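Local coordinates for beta-agarase AgaA (Microbulbifer thermotolerans, PDB 3WZ1), which cleaves beta-1,4-galactosidic linkages inside agarose chains through this GH16 catalytic domain, releasing mainly neoagarotetraose, at residues A[97-102]-A[271-276]; A[116-121]-A[235-240]; A[196-201]-A[210-215]. One frame throughout, in Å; residues are numbered along the deposited sequence. Where two conformers were deposited one is given.

Contact 1: residues A[97-102]-A[271-276]; sequences PLTYPV and FYKPVP
K273 reaches across to the loop 97-102 and places its ammonium group among backbone oxygens. NZ donates a hydrogen bond to P101 O, 2.8 Å away. It approaches from above that carbonyl plane, 46° out of it. T99 O lies 2.7 Å from K273 NZ. Two waters also bind the amine. One accepts from both K273 NZ and T99 N. The other accepts from K273 NZ at 2.7 Å and donates to Y100 O, so the amine is tied to three successive residues of the loop. The lysine chain gets there by folding: two bends, chi2 -72° and chi3 -70°, curl it back over the loop. Its CD passes 3.9 Å from V102 CG2, so the stem packs on the valine while the tip is held by polar atoms.

The prolines add an apolar patch beside this anchor. P101 CG meets P274 CG at 3.7 Å, with the two rings set at a slant. The peptide bond before P101 is cis, which turns the loop just where it enters strand 102-109. V102 CA makes a CA-H...O contact of 3.4 Å with Y272 O. On the buried side L98 CD1 presses on F271 CD2 at 3.2 Å, a tight approach, and the two side chains cross at about a right angle.

Further out, Y192 packs against both prolines. F119 and F121 of strand 116-123 pack on the F271 ring, and F121 on L98 as well. Backbone hydrogen bonds join Y272 to Y103 and K273 to E21, so strand 264-276 has strands 102-109 and 18-22 as neighbours. The contact thus fastens the loop leading into one strand onto the strand beside it, away from the annotated sites. It belongs to the antiparallel sheet framework of the GH16 beta-jelly roll.

Contact 2: residues A[116-121]-A[235-240]; sequences ASDFWF and IINMED
I235 N donates to W120 O at 2.7 Å, the shortest of the six backbone hydrogen bonds that join these antiparallel strands. W120 N returns the bond to I235 O. D118 with N237 and A116 with E239 are likewise hydrogen-bonded pairs. F119 with I236 and S117 with M238 are non-hydrogen-bonded pairs between them. There three of the four CA-H groups approach carbonyls, as M238 CA does A116 O at 3.1 Å.

The two faces of the ladder differ. On one, the W120 indole lies over I235. Its CG sits between the backbone N and the carbonyl carbon (chi1 64°), which folds the ring across the neighbouring strand. I235 CB makes a CH-pi contact, 3.8 Å from the centroid of the five-membered ring of W120. I235 CD1 lies against the same ring system near its rim, 3.6 Å from W120 CZ2. The E239 carboxylate stands almost perpendicular to the indole, with OE2 3.4 Å from W120 CZ2. D118 OD2 is 3.6 Å from E239 OE2, so two acidic groups lie close together; E239 OE1 is hydrogen-bonded to Q241. Replacing W120 with an alanine would probably strip the cover from I235 and open a gap beside E129. On the other face, I236 CG1 meets the F119 ring at its edge, 3.9 Å from CD1.

Strand 128-135 flanks strand 116-123 on its other side and carries the predicted nucleophile E129 and proton donor E134. The W120 side chain touches E129 and D131, and D118 touches E134, so this face is probably part of the active-site cleft. The opposite face packs inward: F119 and I236 meet V269 of strand 264-276, while I236 and M238 rest on I76 of strand 73-80.

Contact 3: residues A[196-201]-A[210-215]; sequences PWHLEY and TVSGQD
H198 and S212 face each other across the hairpin, joined by a hydrogen bond of 2.7 Å between H198 ND1 and S212 OG. Either atom could be the donor. The second ring nitrogen is also used. H198 NE2 donates to E200 OE2, two residues along the same strand, at 2.8 Å. Both partners lie at the ring edge and in its plane, so the imidazole is pinned from both nitrogens and its rotation is fixed. H198 CG is anti to the backbone N (chi1 -170°), which lays the ring along the strand between S212 and E200. E200 OE2 is met on its anti side, and OE1 bonds Y202 OH. S212 OG has a further partner in a water, 2.9 Å away. T210 CG2 touches the imidazole at CE1, 3.6 Å off.

Strands 198-203 and 206-212 form this antiparallel beta hairpin, which extends the jelly-roll sheet, strand 198-203 pairing with strand 187-195. Between these two segments L199 and V211 form the hydrogen-bonded pair. L199 N gives to V211 O, and V211 N gives to L199 O at 2.8 Å, both nearly straight. H198-S212 and E200-T210 are non-hydrogen-bonded pairs on either side of it.

On the buried face, Y201 CE1 meets V211 CG2, and Y201 OH is bonded to S153 O. L199 also packs on W193 and H154 there.

At the open end of the hairpin, W197 O accepts from G213 N at 2.9 Å. The same water that binds S212 OG reaches W197 O only weakly. G213 occupies the N-cap position of helix 214-217; at its phi of 100° a CB would be jammed against the carbonyl O of S212. W197 lies alongside Q214, CZ3 to CG 3.7 Å, and W197 N bonds D195 OD1.

In the fold
From the N terminus, the first segment met is 97-102, whose partner 271-276 comes near the end of the chain, so contact 1 closes the longest loop. Within that loop, contact 2 brings 116-121 and 235-240 together. Within the latter lies contact 3, a local hairpin closed by 196-201 and 210-215. The three are nested and none cross. Contacts 1 and 2 meet at an aromatic patch around F121, which ties strand 264-276 to strand 116-123, next to the strand that carries the predicted catalytic glutamates. Contacts 1 and 3 meet through Y100 and P196. Contacts 2 and 3 do not touch; helix 214-217 leads on from the hairpin towards strand 232-239.

Contact 1: residues A[97-102]-A[271-276]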
loop_
_atom_site.group_PDB
_atom_site.type_symbol
_atom_site.label_atom_id
_atom_site.label_comp_id
_atom_site.label_asym_id
_atom_site.label_seq_id
_atom_site.Cartn_x
_atom_site.Cartn_y
_atom_site.Cartn_z
ATOM N N PRO A 97 9.736 3.545 11.099
ATOM C CA PRO A 97 9.727 2.420 10.186
ATOM C C PRO A 97 9.604 1.082 10.896
ATOM O O PRO A 97 9.751 1.003 12.133
ATOM C CB PRO A 97 11.091 2.520 9.528
ATOM C CG PRO A 97 11.973 3.005 10.640
ATOM C CD PRO A 97 11.120 3.916 11.479
ATOM N N LEU A 98 9.327 0.056 10.095
ATOM C CA LEU A 98 9.255 -1.325 10.541
ATOM C C LEU A 98 10.425 -2.105 9.987
ATOM O O LEU A 98 11.042 -1.710 8.984
ATOM C CB LEU A 98 7.981 -1.971 10.027
ATOM C CG LEU A 98 6.694 -1.268 10.416
ATOM C CD1 LEU A 98 5.529 -1.962 9.794
ATOM C CD2 LEU A 98 6.536 -1.191 11.918
ATOM N N THR A 99 10.733 -3.211 10.662
ATOM C CA THR A 99 11.757 -4.142 10.208
ATOM C C THR A 99 11.238 -5.564 10.273
ATOM O O THR A 99 10.397 -5.883 11.101
ATOM C CB THR A 99 13.033 -4.074 11.070
ATOM O OG1 THR A 99 12.687 -4.151 12.473
ATOM C CG2 THR A 99 13.847 -2.796 10.736
ATOM N N TYR A 100 11.761 -6.423 9.415
ATOM C CA TYR A 100 11.452 -7.847 9.483
ATOM C C TYR A 100 11.968 -8.401 10.812
ATOM O O TYR A 100 12.903 -7.847 11.384
ATOM C CB TYR A 100 12.092 -8.611 8.328
ATOM C CG TYR A 100 13.591 -8.771 8.460
ATOM C CD1 TYR A 100 14.122 -9.807 9.214
ATOM C CD2 TYR A 100 14.474 -7.898 7.835
ATOM C CE1 TYR A 100 15.487 -9.964 9.354
ATOM C CE2 TYR A 100 15.846 -8.030 8.003
ATOM C CZ TYR A 100 16.342 -9.087 8.756
ATOM O OH TYR A 100 17.714 -9.274 8.888
ATOM N N PRO A 101 11.344 -9.469 11.317
ATOM C CA PRO A 101 10.118 -10.080 10.836
ATOM C C PRO A 101 8.892 -9.289 11.278
ATOM O O PRO A 101 8.805 -8.851 12.433
ATOM C CB PRO A 101 10.120 -11.456 11.509
ATOM C CG PRO A 101 10.868 -11.231 12.794
ATOM C CD PRO A 101 11.871 -10.139 12.522
ATOM N N VAL A 102 7.940 -9.127 10.364
ATOM C CA VAL A 102 6.739 -8.395 10.676
ATOM C C VAL A 102 5.634 -8.762 9.703
ATOM O O VAL A 102 5.901 -8.944 8.518
ATOM C CB VAL A 102 7.003 -6.859 10.660
ATOM C CG1 VAL A 102 7.452 -6.390 9.276
ATOM C CG2 VAL A 102 5.793 -6.082 11.155
ATOM N N PHE A 271 -0.104 -4.268 12.261
ATOM C CA PHE A 271 1.225 -4.808 12.134
ATOM C C PHE A 271 1.477 -5.686 13.334
ATOM O O PHE A 271 1.147 -5.286 14.454
ATOM C CB PHE A 271 2.251 -3.665 12.095
ATOM C CG PHE A 271 1.897 -2.562 11.141
ATOM C CD1 PHE A 271 1.098 -1.521 11.547
ATOM C CD2 PHE A 271 2.353 -2.579 9.835
ATOM C CE1 PHE A 271 0.738 -0.513 10.657
ATOM C CE2 PHE A 271 2.004 -1.572 8.950
ATOM C CZ PHE A 271 1.208 -0.551 9.364
ATOM N N TYR A 272 2.065 -6.866 13.117
ATOM C CA TYR A 272 2.383 -7.771 14.235
ATOM C C TYR A 272 3.807 -8.268 14.141
ATOM O O TYR A 272 4.312 -8.547 13.044
ATOM C CB TYR A 272 1.442 -8.995 14.253
ATOM C CG TYR A 272 -0.016 -8.685 14.525
ATOM C CD1 TYR A 272 -0.859 -8.302 13.501
ATOM C CD2 TYR A 272 -0.557 -8.769 15.821
ATOM C CE1 TYR A 272 -2.186 -8.005 13.734
ATOM C CE2 TYR A 272 -1.888 -8.473 16.050
ATOM C CZ TYR A 272 -2.698 -8.098 15.003
ATOM O OH TYR A 272 -4.039 -7.805 15.250
ATOM N N LYS A 273 4.413 -8.438 15.320
ATOM C CA LYS A 273 5.751 -8.973 15.457
ATOM C C LYS A 273 5.667 -10.350 16.100
ATOM O O LYS A 273 4.908 -10.537 17.044
ATOM C CB LYS A 273 6.578 -8.067 16.353
ATOM C CG LYS A 273 6.679 -6.646 15.846
ATOM C CD LYS A 273 7.563 -6.542 14.625
ATOM C CE LYS A 273 9.036 -6.763 14.928
ATOM N NZ LYS A 273 9.880 -6.586 13.706
ATOM N N PRO A 274 6.442 -11.308 15.592
ATOM C CA PRO A 274 6.423 -12.625 16.211
ATOM C C PRO A 274 7.351 -12.619 17.430
ATOM O O PRO A 274 8.518 -12.204 17.328
ATOM C CB PRO A 274 6.919 -13.533 15.082
ATOM C CG PRO A 274 7.874 -12.681 14.318
ATOM C CD PRO A 274 7.347 -11.262 14.426
ATOM N N VAL A 275 6.824 -13.038 18.581
ATOM C CA VAL A 275 7.547 -12.994 19.841
ATOM C C VAL A 275 7.338 -14.305 20.591
ATOM O O VAL A 275 6.332 -14.970 20.407
ATOM C CB VAL A 275 7.121 -11.805 20.712
ATOM C CG1 VAL A 275 7.321 -10.487 19.956
ATOM C CG2 VAL A 275 5.683 -11.952 21.174
ATOM N N PRO A 276 8.321 -14.714 21.396
ATOM C CA PRO A 276 8.120 -15.898 22.216
ATOM C C PRO A 276 6.861 -15.832 23.088
ATOM O O PRO A 276 6.527 -14.784 23.640
ATOM C CB PRO A 276 9.362 -15.891 23.113
ATOM C CG PRO A 276 10.387 -15.179 22.321
ATOM C CD PRO A 276 9.629 -14.092 21.638
HETATM O O HOH W 1 9.228 -3.663 13.247
HETATM O O HOH W 2 12.543 -6.805 14.186
#

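Contact 2: residues A[116-121]-A[235-240]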
loop_
_atom_site.group_PDB
_atom_site.type_symbol
_atom_site.label_atom_id
_atom_site.label_comp_id
_atom_site.label_asym_id
_atom_site.label_seq_id
_atom_site.Cartn_x
_atom_site.Cartn_y
_atom_site.Cartn_z
ATOM N N ALA A 116 -3.455 4.198 -8.971
ATOM C CA ALA A 116 -3.088 3.174 -7.995
ATOM C C ALA A 116 -3.621 3.537 -6.614
ATOM O O ALA A 116 -3.433 4.672 -6.171
ATOM C CB ALA A 116 -1.569 3.036 -7.931
ATOM N N SER A 117 -4.294 2.587 -5.953
ATOM C CA SER A 117 -4.615 2.635 -4.526
ATOM C C SER A 117 -3.560 1.778 -3.841
ATOM O O SER A 117 -3.408 0.589 -4.174
ATOM C CB SER A 117 -6.025 2.099 -4.225
ATOM O OG SER A 117 -7.040 2.881 -4.845
ATOM N N ASP A 118 -2.800 2.377 -2.919
ATOM C CA ASP A 118 -1.576 1.754 -2.392
ATOM C C ASP A 118 -1.514 1.648 -0.870
ATOM O O ASP A 118 -1.910 2.568 -0.146
ATOM C CB ASP A 118 -0.327 2.520 -2.839
ATOM C CG ASP A 118 -0.228 2.683 -4.342
ATOM O OD1 ASP A 118 -0.505 1.695 -5.061
ATOM O OD2 ASP A 118 0.183 3.795 -4.812
ATOM N N PHE A 119 -0.954 0.527 -0.412
ATOM C CA PHE A 119 -0.500 0.321 0.973
ATOM C C PHE A 119 0.837 -0.351 0.804
ATOM O O PHE A 119 0.920 -1.483 0.306
ATOM C CB PHE A 119 -1.475 -0.544 1.762
ATOM C CG PHE A 119 -0.968 -0.981 3.121
ATOM C CD1 PHE A 119 -0.551 -0.061 4.076
ATOM C CD2 PHE A 119 -0.951 -2.341 3.437
ATOM C CE1 PHE A 119 -0.129 -0.504 5.345
ATOM C CE2 PHE A 119 -0.523 -2.775 4.687
ATOM C CZ PHE A 119 -0.133 -1.862 5.636
ATOM N N TRP A 120 1.902 0.379 1.130
ATOM C CA TRP A 120 3.228 -0.063 0.724
ATOM C C TRP A 120 4.302 0.465 1.673
ATOM O O TRP A 120 4.011 1.212 2.600
ATOM C CB TRP A 120 3.502 0.347 -0.721
ATOM C CG TRP A 120 3.551 1.813 -0.971
ATOM C CD1 TRP A 120 2.534 2.713 -0.836
ATOM C CD2 TRP A 120 4.673 2.556 -1.466
ATOM N NE1 TRP A 120 2.947 3.956 -1.220
ATOM C CE2 TRP A 120 4.264 3.896 -1.595
ATOM C CE3 TRP A 120 5.973 2.213 -1.807
ATOM C CZ2 TRP A 120 5.117 4.902 -2.059
ATOM C CZ3 TRP A 120 6.828 3.211 -2.248
ATOM C CH2 TRP A 120 6.393 4.541 -2.374
ATOM N N PHE A 121 5.533 0.021 1.411
ATOM C CA PHE A 121 6.660 0.187 2.312
ATOM C C PHE A 121 7.896 0.571 1.556
ATOM O O PHE A 121 8.162 0.029 0.507
ATOM C CB PHE A 121 6.874 -1.132 3.090
ATOM C CG PHE A 121 5.710 -1.435 3.964
ATOM C CD1 PHE A 121 5.673 -0.948 5.272
ATOM C CD2 PHE A 121 4.585 -2.033 3.435
ATOM C CE1 PHE A 121 4.530 -1.107 6.051
ATOM C CE2 PHE A 121 3.443 -2.177 4.203
ATOM C CZ PHE A 121 3.426 -1.716 5.501
ATOM N N ILE A 235 3.351 3.474 4.017
ATOM C CA ILE A 235 2.801 4.556 3.221
ATOM C C ILE A 235 1.440 4.125 2.709
ATOM O O ILE A 235 1.263 3.011 2.199
ATOM C CB ILE A 235 3.730 4.906 2.030
ATOM C CG1 ILE A 235 5.171 5.158 2.526
ATOM C CG2 ILE A 235 3.192 6.088 1.256
ATOM C CD1 ILE A 235 6.190 5.243 1.404
ATOM N N ILE A 236 0.482 5.028 2.847
ATOM C CA ILE A 236 -0.865 4.812 2.317
ATOM C C ILE A 236 -1.113 5.978 1.387
ATOM O O ILE A 236 -1.087 7.127 1.818
ATOM C CB ILE A 236 -1.927 4.767 3.416
ATOM C CG1 ILE A 236 -1.592 3.694 4.471
ATOM C CG2 ILE A 236 -3.294 4.492 2.774
ATOM C CD1 ILE A 236 -2.298 3.914 5.795
ATOM N N ASN A 237 -1.334 5.713 0.108
ATOM C CA ASN A 237 -1.534 6.800 -0.822
ATOM C C ASN A 237 -2.387 6.384 -1.994
ATOM O O ASN A 237 -2.785 5.215 -2.091
ATOM C CB ASN A 237 -0.183 7.393 -1.277
ATOM C CG ASN A 237 0.545 6.542 -2.297
ATOM O OD1 ASN A 237 -0.060 5.737 -3.008
ATOM N ND2 ASN A 237 1.850 6.730 -2.402
ATOM N N MET A 238 -2.676 7.341 -2.878
ATOM C CA MET A 238 -2.910 7.013 -4.275
ATOM C C MET A 238 -1.777 7.590 -5.093
ATOM O O MET A 238 -1.105 8.531 -4.677
ATOM C CB MET A 238 -4.231 7.534 -4.821
ATOM C CG MET A 238 -5.435 6.674 -4.466
ATOM S SD MET A 238 -6.937 7.104 -5.347
ATOM C CE MET A 238 -7.524 8.486 -4.420
ATOM N N GLU A 239 -1.580 7.003 -6.266
ATOM C CA GLU A 239 -0.584 7.470 -7.235
ATOM C C GLU A 239 -1.151 7.470 -8.639
ATOM O O GLU A 239 -1.806 6.508 -9.068
ATOM C CB GLU A 239 0.655 6.586 -7.218
ATOM C CG GLU A 239 1.477 6.718 -5.944
ATOM C CD GLU A 239 2.651 5.757 -5.863
ATOM O OE1 GLU A 239 2.954 5.071 -6.879
ATOM O OE2 GLU A 239 3.268 5.680 -4.763
ATOM N N ASP A 240 -0.841 8.525 -9.375
ATOM C CA ASP A 240 -0.910 8.503 -10.828
ATOM C C ASP A 240 0.492 8.069 -11.238
ATOM O O ASP A 240 1.457 8.819 -11.034
ATOM C CB ASP A 240 -1.263 9.885 -11.374
ATOM C CG ASP A 240 -1.261 9.924 -12.867
ATOM O OD1 ASP A 240 -2.325 9.640 -13.483
ATOM O OD2 ASP A 240 -0.174 10.175 -13.424
#

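Contact 3: residues A[196-201]-A[210-215]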
loop_
_atom_site.group_PDB
_atom_site.type_symbol
_atom_site.label_atom_id
_atom_site.label_comp_id
_atom_site.label_asym_id
_atom_site.label_seq_id
_atom_site.Cartn_x
_atom_site.Cartn_y
_atom_site.Cartn_z
ATOM N N PRO A 196 14.998 -11.053 4.825
ATOM C CA PRO A 196 15.295 -10.307 3.613
ATOM C C PRO A 196 15.040 -11.061 2.311
ATOM O O PRO A 196 15.066 -10.445 1.257
ATOM C CB PRO A 196 16.797 -10.007 3.757
ATOM C CG PRO A 196 16.997 -9.916 5.232
ATOM C CD PRO A 196 16.125 -11.028 5.763
ATOM N N TRP A 197 14.838 -12.373 2.381
ATOM C CA TRP A 197 14.657 -13.200 1.205
ATOM C C TRP A 197 13.314 -13.924 1.164
ATOM O O TRP A 197 13.142 -14.865 0.372
ATOM C CB TRP A 197 15.789 -14.226 1.120
ATOM C CG TRP A 197 17.126 -13.584 1.113
ATOM C CD1 TRP A 197 18.046 -13.593 2.118
ATOM C CD2 TRP A 197 17.684 -12.787 0.068
ATOM N NE1 TRP A 197 19.156 -12.883 1.748
ATOM C CE2 TRP A 197 18.955 -12.366 0.497
ATOM C CE3 TRP A 197 17.243 -12.403 -1.194
ATOM C CZ2 TRP A 197 19.785 -11.572 -0.294
ATOM C CZ3 TRP A 197 18.066 -11.593 -1.962
ATOM C CH2 TRP A 197 19.324 -11.207 -1.518
ATOM N N HIS A 198 12.330 -13.494 1.960
ATOM C CA HIS A 198 11.092 -14.247 2.040
ATOM C C HIS A 198 9.899 -13.379 2.383
ATOM O O HIS A 198 9.813 -12.830 3.480
ATOM C CB HIS A 198 11.246 -15.365 3.057
ATOM C CG HIS A 198 10.111 -16.335 3.050
ATOM N ND1 HIS A 198 10.124 -17.483 2.291
ATOM C CD2 HIS A 198 8.933 -16.335 3.715
ATOM C CE1 HIS A 198 9.001 -18.145 2.481
ATOM N NE2 HIS A 198 8.260 -17.473 3.341
ATOM N N LEU A 199 9.003 -13.266 1.414
ATOM C CA LEU A 199 7.710 -12.583 1.543
ATOM C C LEU A 199 6.557 -13.538 1.291
ATOM O O LEU A 199 6.591 -14.338 0.336
ATOM C CB LEU A 199 7.619 -11.480 0.491
ATOM C CG LEU A 199 8.715 -10.416 0.485
ATOM C CD1 LEU A 199 8.458 -9.469 -0.659
ATOM C CD2 LEU A 199 8.773 -9.640 1.786
ATOM N N GLU A 200 5.508 -13.425 2.107
ATOM C CA GLU A 200 4.261 -14.159 1.887
ATOM C C GLU A 200 3.100 -13.196 1.769
ATOM O O GLU A 200 2.922 -12.339 2.638
ATOM C CB GLU A 200 3.982 -15.141 3.025
ATOM C CG GLU A 200 5.042 -16.223 3.183
ATOM C CD GLU A 200 4.971 -16.967 4.501
ATOM O OE1 GLU A 200 4.154 -16.644 5.387
ATOM O OE2 GLU A 200 5.790 -17.917 4.653
ATOM N N TYR A 201 2.300 -13.344 0.715
ATOM C CA TYR A 201 1.128 -12.484 0.500
ATOM C C TYR A 201 -0.169 -13.189 0.852
ATOM O O TYR A 201 -0.401 -14.330 0.406
ATOM C CB TYR A 201 1.051 -12.021 -0.952
ATOM C CG TYR A 201 2.191 -11.092 -1.347
ATOM C CD1 TYR A 201 3.439 -11.592 -1.673
ATOM C CD2 TYR A 201 2.017 -9.708 -1.376
ATOM C CE1 TYR A 201 4.476 -10.748 -2.012
ATOM C CE2 TYR A 201 3.060 -8.856 -1.732
ATOM C CZ TYR A 201 4.288 -9.376 -2.047
ATOM O OH TYR A 201 5.360 -8.567 -2.392
ATOM N N THR A 210 3.960 -16.791 -2.494
ATOM C CA THR A 210 5.188 -16.752 -1.725
ATOM C C THR A 210 6.295 -16.325 -2.663
ATOM O O THR A 210 6.448 -16.885 -3.753
ATOM C CB THR A 210 5.501 -18.124 -1.095
ATOM O OG1 THR A 210 4.459 -18.474 -0.188
ATOM C CG2 THR A 210 6.812 -18.081 -0.350
ATOM N N VAL A 211 7.062 -15.325 -2.251
ATOM C CA VAL A 211 8.172 -14.812 -3.024
ATOM C C VAL A 211 9.429 -15.028 -2.186
ATOM O O VAL A 211 9.647 -14.329 -1.200
ATOM C CB VAL A 211 7.951 -13.319 -3.338
ATOM C CG1 VAL A 211 9.155 -12.729 -4.062
ATOM C CG2 VAL A 211 6.678 -13.157 -4.166
ATOM N N SER A 212 10.254 -16.002 -2.577
ATOM C CA SER A 212 11.303 -16.499 -1.697
ATOM C C SER A 212 12.572 -16.820 -2.493
ATOM O O SER A 212 12.494 -17.496 -3.510
ATOM C CB SER A 212 10.820 -17.741 -0.957
ATOM O OG SER A 212 11.697 -18.055 0.125
ATOM N N GLY A 213 13.713 -16.342 -2.004
ATOM C CA GLY A 213 15.019 -16.629 -2.613
ATOM C C GLY A 213 15.541 -15.498 -3.476
ATOM O O GLY A 213 14.767 -14.723 -4.044
ATOM N N GLN A 214 16.867 -15.422 -3.582
ATOM C CA GLN A 214 17.543 -14.349 -4.316
ATOM C C GLN A 214 17.123 -14.251 -5.778
ATOM O O GLN A 214 17.070 -13.150 -6.326
ATOM C CB GLN A 214 19.058 -14.527 -4.229
ATOM C CG GLN A 214 19.860 -13.335 -4.722
ATOM C CD GLN A 214 21.325 -13.443 -4.334
ATOM O OE1 GLN A 214 21.813 -14.539 -4.053
ATOM N NE2 GLN A 214 22.027 -12.307 -4.300
ATOM N N ASP A 215 16.829 -15.391 -6.407
ATOM C CA ASP A 215 16.521 -15.399 -7.837
ATOM C C ASP A 215 15.259 -14.616 -8.168
ATOM O O ASP A 215 15.116 -14.127 -9.285
ATOM C CB ASP A 215 16.385 -16.826 -8.371
ATOM C CG ASP A 215 17.698 -17.561 -8.414
ATOM O OD1 ASP A 215 18.757 -16.921 -8.200
ATOM O OD2 ASP A 215 17.671 -18.790 -8.674
HETATM O O HOH W 3 14.426 -17.887 1.077
#